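Local coordinates for protein beta-galactosidase (Marinomonas sp. ef1, PDB 6Y2K) that hydrolyses terminal beta-galactosyl residues of beta-galactosides as a cold-active glycoside hydrolase of family GH42, assembled as a hexamer, at residues Ala135-Asp140 with Glu232-Arg237; Gly236-His241 with Leu259-Trp264. All coordinates share one frame; numbering follows the deposited sequence.

Contact 1: residues Ala135-Asp140 with Glu232-Arg237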
ATOM      1  N   ALA A 135      51.212 -31.627   5.521  1.00 18.68           N
ATOM      2  CA  ALA A 135      51.155 -31.441   4.074  1.00 18.23           C
ATOM      3  C   ALA A 135      51.165 -29.971   3.665  1.00 18.02           C
ATOM      4  O   ALA A 135      51.510 -29.646   2.524  1.00 17.62           O
ATOM      5  CB  ALA A 135      49.917 -32.127   3.525  1.00 18.04           C
ATOM      6  N   SER A 136      50.818 -29.087   4.603  1.00 17.95           N
ATOM      7  CA  SER A 136      50.547 -27.692   4.298  1.00 17.41           C
ATOM      8  C   SER A 136      50.656 -26.828   5.548  1.00 16.58           C
ATOM      9  O   SER A 136      50.489 -27.332   6.662  1.00 16.22           O
ATOM     10  CB  SER A 136      49.130 -27.596   3.718  1.00 18.43           C
ATOM     11  OG  SER A 136      48.695 -26.256   3.593  1.00 19.74           O
ATOM     12  N   TRP A 137      50.917 -25.531   5.362  1.00 16.21           N
ATOM     13  CA  TRP A 137      50.871 -24.565   6.462  1.00 16.11           C
ATOM     14  C   TRP A 137      49.916 -23.431   6.139  1.00 16.01           C
ATOM     15  O   TRP A 137      49.965 -22.892   5.034  1.00 15.51           O
ATOM     16  CB  TRP A 137      52.248 -23.946   6.718  1.00 16.53           C
ATOM     17  CG  TRP A 137      53.299 -24.873   7.256  1.00 16.80           C
ATOM     18  CD1 TRP A 137      54.058 -25.748   6.541  1.00 17.13           C
ATOM     19  CD2 TRP A 137      53.731 -24.980   8.612  1.00 16.91           C
ATOM     20  NE1 TRP A 137      54.927 -26.403   7.368  1.00 17.25           N
ATOM     21  CE2 TRP A 137      54.756 -25.946   8.646  1.00 17.20           C
ATOM     22  CE3 TRP A 137      53.361 -24.342   9.805  1.00 17.03           C
ATOM     23  CZ2 TRP A 137      55.418 -26.299   9.830  1.00 17.23           C
ATOM     24  CZ3 TRP A 137      54.018 -24.689  10.983  1.00 17.06           C
ATOM     25  CH2 TRP A 137      55.030 -25.663  10.988  1.00 17.13           C
ATOM     26  N   GLN A 138      49.073 -23.063   7.107  1.00 15.79           N
ATOM     27  CA  GLN A 138      48.293 -21.816   7.052  1.00 15.45           C
ATOM     28  C   GLN A 138      49.024 -20.761   7.868  1.00 15.69           C
ATOM     29  O   GLN A 138      49.276 -20.969   9.059  1.00 15.85           O
ATOM     30  CB  GLN A 138      46.886 -22.008   7.635  1.00 15.20           C
ATOM     31  CG  GLN A 138      46.051 -20.721   7.671  1.00 14.89           C
ATOM     32  CD  GLN A 138      44.696 -20.913   8.313  1.00 14.67           C
ATOM     33  OE1 GLN A 138      43.815 -21.520   7.721  1.00 14.84           O
ATOM     34  NE2 GLN A 138      44.521 -20.388   9.527  1.00 14.28           N
ATOM     35  N   THR A 139      49.363 -19.632   7.247  1.00 15.71           N
ATOM     36  CA  THR A 139      49.946 -18.507   7.982  1.00 15.53           C
ATOM     37  C   THR A 139      48.855 -17.755   8.744  1.00 15.33           C
ATOM     38  O   THR A 139      47.869 -17.342   8.153  1.00 14.82           O
ATOM     39  CB  THR A 139      50.660 -17.524   7.048  1.00 15.57           C
ATOM     40  OG1 THR A 139      49.784 -17.152   5.977  1.00 15.59           O
ATOM     41  CG2 THR A 139      51.926 -18.162   6.482  1.00 15.84           C
ATOM     42  N   ASP A 140      49.018 -17.604  10.055  1.00 15.70           N
ATOM     43  CA  ASP A 140      48.139 -16.745  10.853  1.00 15.91           C
ATOM     44  C   ASP A 140      46.674 -17.268  10.716  1.00 16.18           C
ATOM     45  O   ASP A 140      46.452 -18.498  10.681  1.00 16.59           O
ATOM     46  CB  ASP A 140      48.357 -15.282  10.402  1.00 15.82           C
ATOM     47  CG  ASP A 140      47.903 -14.233  11.426  1.00 16.05           C
ATOM     48  OD1 ASP A 140      46.704 -13.842  11.368  1.00 15.60           O
ATOM     49  OD2 ASP A 140      48.749 -13.741  12.216  1.00 15.20           O
ATOM     50  N   GLU A 232      62.215 -22.288   3.832  1.00 25.22           N
ATOM     51  CA  GLU A 232      63.509 -22.821   4.274  1.00 26.93           C
ATOM     52  C   GLU A 232      63.340 -24.162   4.992  1.00 25.25           C
ATOM     53  O   GLU A 232      64.001 -25.144   4.643  1.00 24.06           O
ATOM     54  CB  GLU A 232      64.209 -21.794   5.182  1.00 29.98           C
ATOM     55  CG  GLU A 232      65.520 -22.223   5.844  1.00 33.69           C
ATOM     56  CD  GLU A 232      66.633 -22.582   4.872  1.00 37.85           C
ATOM     57  OE1 GLU A 232      67.613 -23.224   5.325  1.00 43.74           O
ATOM     58  OE2 GLU A 232      66.560 -22.225   3.670  1.00 41.10           O
ATOM     59  N   HIS A 233      62.437 -24.203   5.970  1.00 23.13           N
ATOM     60  CA  HIS A 233      62.335 -25.342   6.886  1.00 22.90           C
ATOM     61  C   HIS A 233      61.224 -26.336   6.588  1.00 22.20           C
ATOM     62  O   HIS A 233      61.153 -27.367   7.253  1.00 21.92           O
ATOM     63  CB  HIS A 233      62.211 -24.835   8.321  1.00 23.72           C
ATOM     64  CG  HIS A 233      63.402 -24.054   8.773  1.00 24.69           C
ATOM     65  ND1 HIS A 233      64.623 -24.644   9.019  1.00 25.54           N
ATOM     66  CD2 HIS A 233      63.572 -22.729   8.992  1.00 24.96           C
ATOM     67  CE1 HIS A 233      65.493 -23.717   9.377  1.00 25.59           C
ATOM     68  NE2 HIS A 233      64.878 -22.548   9.377  1.00 25.72           N
ATOM     69  N   SER A 234      60.367 -26.049   5.607  1.00 21.40           N
ATOM     70  CA  SER A 234      59.281 -26.967   5.244  1.00 21.18           C
ATOM     71  C   SER A 234      59.068 -27.030   3.731  1.00 22.13           C
ATOM     72  O   SER A 234      57.945 -26.870   3.230  1.00 21.65           O
ATOM     73  CB  SER A 234      57.992 -26.587   5.976  1.00 20.74           C
ATOM     74  OG  SER A 234      57.053 -27.657   5.968  1.00 19.42           O
ATOM     75  N   ALA A 235      60.164 -27.295   3.018  1.00 22.85           N
ATOM     76  CA  ALA A 235      60.145 -27.498   1.566  1.00 23.46           C
ATOM     77  C   ALA A 235      59.132 -28.561   1.162  1.00 22.74           C
ATOM     78  O   ALA A 235      58.975 -29.584   1.844  1.00 22.48           O
ATOM     79  CB  ALA A 235      61.531 -27.891   1.061  1.00 24.32           C
ATOM     80  N   GLY A 236      58.417 -28.292   0.072  1.00 22.81           N
ATOM     81  CA  GLY A 236      57.410 -29.214  -0.442  1.00 22.38           C
ATOM     82  C   GLY A 236      56.006 -29.050   0.116  1.00 22.54           C
ATOM     83  O   GLY A 236      55.068 -29.611  -0.450  1.00 23.37           O
ATOM     84  N   ARG A 237      55.848 -28.305   1.218  1.00 21.06           N
ATOM     85  CA  ARG A 237      54.528 -28.093   1.831  1.00 20.01           C
ATOM     86  C   ARG A 237      53.805 -26.913   1.156  1.00 19.35           C
ATOM     87  O   ARG A 237      54.431 -25.897   0.864  1.00 18.95           O
ATOM     88  CB  ARG A 237      54.658 -27.830   3.337  1.00 19.53           C
ATOM     89  CG  ARG A 237      54.771 -29.084   4.188  1.00 20.00           C
ATOM     90  CD  ARG A 237      56.014 -29.920   3.892  1.00 20.16           C
ATOM     91  NE  ARG A 237      56.056 -31.109   4.744  1.00 20.62           N
ATOM     92  CZ  ARG A 237      57.042 -32.005   4.756  1.00 20.64           C
ATOM     93  NH1 ARG A 237      56.968 -33.050   5.574  1.00 20.46           N
ATOM     94  NH2 ARG A 237      58.108 -31.860   3.971  1.00 20.56           N
TER
HETATM   95  O   HOH W   1      52.451 -31.264   0.555  1.00 39.34           O

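Contact 2: residues Gly236-His241 with Leu259-Trp264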
ATOM      1  N   GLY A 236      58.417 -28.292   0.072  1.00 22.81           N
ATOM      2  CA  GLY A 236      57.410 -29.214  -0.442  1.00 22.38           C
ATOM      3  C   GLY A 236      56.006 -29.050   0.116  1.00 22.54           C
ATOM      4  O   GLY A 236      55.068 -29.611  -0.450  1.00 23.37           O
ATOM      5  N   ARG A 237      55.848 -28.305   1.218  1.00 21.06           N
ATOM      6  CA  ARG A 237      54.528 -28.093   1.831  1.00 20.01           C
ATOM      7  C   ARG A 237      53.805 -26.913   1.156  1.00 19.35           C
ATOM      8  O   ARG A 237      54.431 -25.897   0.864  1.00 18.95           O
ATOM      9  CB  ARG A 237      54.658 -27.830   3.337  1.00 19.53           C
ATOM     10  CG  ARG A 237      54.771 -29.084   4.188  1.00 20.00           C
ATOM     11  CD  ARG A 237      56.014 -29.920   3.892  1.00 20.16           C
ATOM     12  NE  ARG A 237      56.056 -31.109   4.744  1.00 20.62           N
ATOM     13  CZ  ARG A 237      57.042 -32.005   4.756  1.00 20.64           C
ATOM     14  NH1 ARG A 237      56.968 -33.050   5.574  1.00 20.46           N
ATOM     15  NH2 ARG A 237      58.108 -31.860   3.971  1.00 20.56           N
ATOM     16  N   ASP A 238      52.500 -27.062   0.912  1.00 18.60           N
ATOM     17  CA  ASP A 238      51.690 -25.977   0.355  1.00 18.72           C
ATOM     18  C   ASP A 238      51.487 -24.884   1.397  1.00 17.97           C
ATOM     19  O   ASP A 238      50.995 -25.156   2.487  1.00 18.24           O
ATOM     20  CB  ASP A 238      50.311 -26.478  -0.084  1.00 19.39           C
ATOM     21  CG  ASP A 238      50.363 -27.364  -1.314  1.00 19.55           C
ATOM     22  OD1 ASP A 238      51.172 -27.111  -2.222  1.00 20.67           O
ATOM     23  OD2 ASP A 238      49.538 -28.284  -1.392  1.00 20.33           O
ATOM     24  N   LEU A 239      51.887 -23.663   1.066  1.00 17.49           N
ATOM     25  CA  LEU A 239      51.666 -22.513   1.948  1.00 17.05           C
ATOM     26  C   LEU A 239      50.394 -21.808   1.492  1.00 17.00           C
ATOM     27  O   LEU A 239      50.228 -21.507   0.304  1.00 17.14           O
ATOM     28  CB  LEU A 239      52.872 -21.578   1.920  1.00 17.06           C
ATOM     29  CG  LEU A 239      54.232 -22.261   2.170  1.00 16.97           C
ATOM     30  CD1 LEU A 239      55.345 -21.237   2.203  1.00 17.06           C
ATOM     31  CD2 LEU A 239      54.212 -23.059   3.466  1.00 16.85           C
ATOM     32  N   VAL A 240      49.505 -21.561   2.449  1.00 17.02           N
ATOM     33  CA  VAL A 240      48.159 -21.070   2.179  1.00 16.76           C
ATOM     34  C   VAL A 240      47.783 -20.034   3.232  1.00 16.55           C
ATOM     35  O   VAL A 240      48.318 -20.052   4.348  1.00 15.95           O
ATOM     36  CB  VAL A 240      47.146 -22.254   2.151  1.00 17.05           C
ATOM     37  CG1 VAL A 240      47.062 -22.978   3.485  1.00 17.70           C
ATOM     38  CG2 VAL A 240      45.755 -21.812   1.705  1.00 17.27           C
ATOM     39  N   HIS A 241      46.896 -19.117   2.858  1.00 16.05           N
ATOM     40  CA  HIS A 241      46.210 -18.273   3.820  1.00 15.33           C
ATOM     41  C   HIS A 241      44.697 -18.364   3.605  1.00 15.51           C
ATOM     42  O   HIS A 241      44.235 -18.672   2.494  1.00 15.88           O
ATOM     43  CB  HIS A 241      46.684 -16.818   3.760  1.00 15.25           C
ATOM     44  CG  HIS A 241      46.109 -15.992   4.863  1.00 15.06           C
ATOM     45  ND1 HIS A 241      46.533 -16.112   6.169  1.00 15.07           N
ATOM     46  CD2 HIS A 241      45.066 -15.130   4.883  1.00 15.45           C
ATOM     47  CE1 HIS A 241      45.802 -15.328   6.938  1.00 15.18           C
ATOM     48  NE2 HIS A 241      44.902 -14.723   6.185  1.00 14.80           N
ATOM     49  N   LEU A 259      52.340 -17.134  -1.844  1.00 18.15           N
ATOM     50  CA  LEU A 259      51.733 -18.364  -1.365  1.00 17.97           C
ATOM     51  C   LEU A 259      51.450 -19.309  -2.529  1.00 17.67           C
ATOM     52  O   LEU A 259      51.496 -18.911  -3.696  1.00 17.29           O
ATOM     53  CB  LEU A 259      50.445 -18.050  -0.599  1.00 18.38           C
ATOM     54  CG  LEU A 259      50.628 -17.256   0.706  1.00 18.60           C
ATOM     55  CD1 LEU A 259      49.295 -16.656   1.141  1.00 18.94           C
ATOM     56  CD2 LEU A 259      51.204 -18.119   1.824  1.00 18.55           C
ATOM     57  N   ASP A 260      51.173 -20.566  -2.195  1.00 17.38           N
ATOM     58  CA  ASP A 260      50.895 -21.603  -3.194  1.00 17.32           C
ATOM     59  C   ASP A 260      49.413 -21.766  -3.495  1.00 17.32           C
ATOM     60  O   ASP A 260      49.051 -22.178  -4.596  1.00 17.66           O
ATOM     61  CB  ASP A 260      51.459 -22.939  -2.723  1.00 17.13           C
ATOM     62  CG  ASP A 260      52.947 -22.881  -2.494  1.00 17.29           C
ATOM     63  OD1 ASP A 260      53.677 -22.393  -3.394  1.00 17.19           O
ATOM     64  OD2 ASP A 260      53.395 -23.287  -1.401  1.00 17.14           O
ATOM     65  N   VAL A 261      48.562 -21.480  -2.507  1.00 17.00           N
ATOM     66  CA  VAL A 261      47.128 -21.732  -2.600  1.00 16.76           C
ATOM     67  C   VAL A 261      46.384 -20.551  -1.981  1.00 16.19           C
ATOM     68  O   VAL A 261      46.833 -19.998  -0.974  1.00 15.40           O
ATOM     69  CB  VAL A 261      46.724 -23.003  -1.808  1.00 17.31           C
ATOM     70  CG1 VAL A 261      45.222 -23.251  -1.913  1.00 17.63           C
ATOM     71  CG2 VAL A 261      47.515 -24.226  -2.277  1.00 17.68           C
ATOM     72  N   ALA A 262      45.260 -20.176  -2.590  1.00 15.80           N
ATOM     73  CA  ALA A 262      44.321 -19.238  -1.983  1.00 16.01           C
ATOM     74  C   ALA A 262      43.194 -20.063  -1.395  1.00 15.76           C
ATOM     75  O   ALA A 262      42.565 -20.842  -2.105  1.00 15.93           O
ATOM     76  CB  ALA A 262      43.779 -18.274  -3.019  1.00 15.93           C
ATOM     77  N   SER A 263      42.955 -19.917  -0.098  1.00 15.62           N
ATOM     78  CA  SER A 263      41.799 -20.536   0.533  1.00 15.62           C
ATOM     79  C   SER A 263      40.899 -19.450   1.072  1.00 15.38           C
ATOM     80  O   SER A 263      41.341 -18.316   1.274  1.00 15.98           O
ATOM     81  CB  SER A 263      42.200 -21.495   1.651  1.00 15.57           C
ATOM     82  OG  SER A 263      42.678 -20.820   2.791  1.00 15.65           O
ATOM     83  N   TRP A 264      39.633 -19.784   1.286  1.00 15.24           N
ATOM     84  CA  TRP A 264      38.715 -18.817   1.873  1.00 15.51           C
ATOM     85  C   TRP A 264      37.620 -19.444   2.707  1.00 15.07           C
ATOM     86  O   TRP A 264      37.431 -20.668   2.710  1.00 14.69           O
ATOM     87  CB  TRP A 264      38.178 -17.848   0.807  1.00 15.78           C
ATOM     88  CG  TRP A 264      37.026 -18.348   0.022  1.00 15.86           C
ATOM     89  CD1 TRP A 264      37.050 -19.300  -0.952  1.00 16.17           C
ATOM     90  CD2 TRP A 264      35.672 -17.893   0.114  1.00 15.89           C
ATOM     91  NE1 TRP A 264      35.785 -19.482  -1.465  1.00 16.25           N
ATOM     92  CE2 TRP A 264      34.919 -18.628  -0.831  1.00 16.15           C
ATOM     93  CE3 TRP A 264      35.023 -16.925   0.894  1.00 16.02           C
ATOM     94  CZ2 TRP A 264      33.545 -18.440  -1.002  1.00 16.15           C
ATOM     95  CZ3 TRP A 264      33.650 -16.738   0.730  1.00 16.07           C
ATOM     96  CH2 TRP A 264      32.930 -17.486  -0.217  1.00 16.03           C
TER

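Contact 1: residues Ala135-Asp140 with Glu232-Arg237
Trp137 turns its indole edge to the loop that follows helix 205-233, and Ser234 meets it there: NE1 donates to OG at 2.8 Å. The N-H...O angle is a moderately bent 150°. The Ser234 hydroxyl, turned away from its own N (chi1 -163°), points at the indole N-H. Farther along the same indole edge, in the ring plane, Arg237 CB packs 3.9 Å from Trp137 CD1. The guanidinium and indole planes lie 55° apart and do not stack. Instead the arginine chain bends at chi2, and its CG lies 3.7 Å from Ala135 O. Its NH2 then returns to Ala235 O within the type II turn 234-237, and that oxygen lies in the guanidinium plane. NE and NH1 go to the carbonyls of Val134 and His131. A water donates to Ala135 O and, at 3.3 Å, to Gly236 O. Ser234 OG is also bonded to the carbonyl of Gly129, so the buried hydroxyl links the indole N-H to the backbone. The turn entering strand 238-244 of the TIM barrel is thus tied to strand 134-138 by an indole-to-hydroxyl bond and by a guanidinium whose N-H groups are taken up by backbone carbonyls, with no carboxylate among those partners.

Contact 2: residues Gly236-His241 with Leu259-Trp264
Leu239 and Asp260 begin the pairing of neighbouring parallel strands 238-244 and 261-266 in the TIM barrel, joined as a beta-alpha-beta unit through helix 252-256. The short strand axes make an angle of 37°; two carbonyls each take two donors, and a carboxylate adds a further bond. Leu239 O accepts from Asp260 N at 2.8 Å and from Val261 N at a longer 3.3 Å, while Asp260 OD2 takes the Leu239 N-H almost straight (175°), on the anti side of the carboxylate. Arg231 of helix 205-233 forms a salt bridge to the same oxygen. Packing is close where Val240 CG2 lies 3.8 Å from Val261 CB, and Leu259, just before the strand, sets CD1 against His241 CB at 3.7 Å. On the partly exposed side, Asp238 OD1 and Asp260 OD2 stay 4.5 Å apart, and their like charges are probably offset by the separate salt bridges to Arg309 and Arg231. His241 N, 3.9 Å from Val261 O, is buried without a hydrogen-bond partner. Toward the C-terminal ends of the two segments, His241 O receives Ser263 N nearly in line with its C=O bond, and Ser263 OG from above the carbonyl plane at 2.7 Å.

How the contacts relate
From the N terminus, after three barrel strands, the chain forms strand 134-138 and then runs through 91 intervening residues, rich in helix, before the end of helix 205-233 comes back to it; contact 1 closes this long loop. The turn at Gly236 and Arg237, shared by both contacts, leads directly into strand 238-244. Contact 2 closes the next, much shorter loop, of 17 residues, by way of helix 252-256. The two loops therefore follow in series, with neither nested in the other. Together they connect the fourth, fifth and sixth barrel strands, and Ser136 OG to Asp238 O and His241 ND1 to Thr139 O probably join the contacts directly by hydrogen bonds.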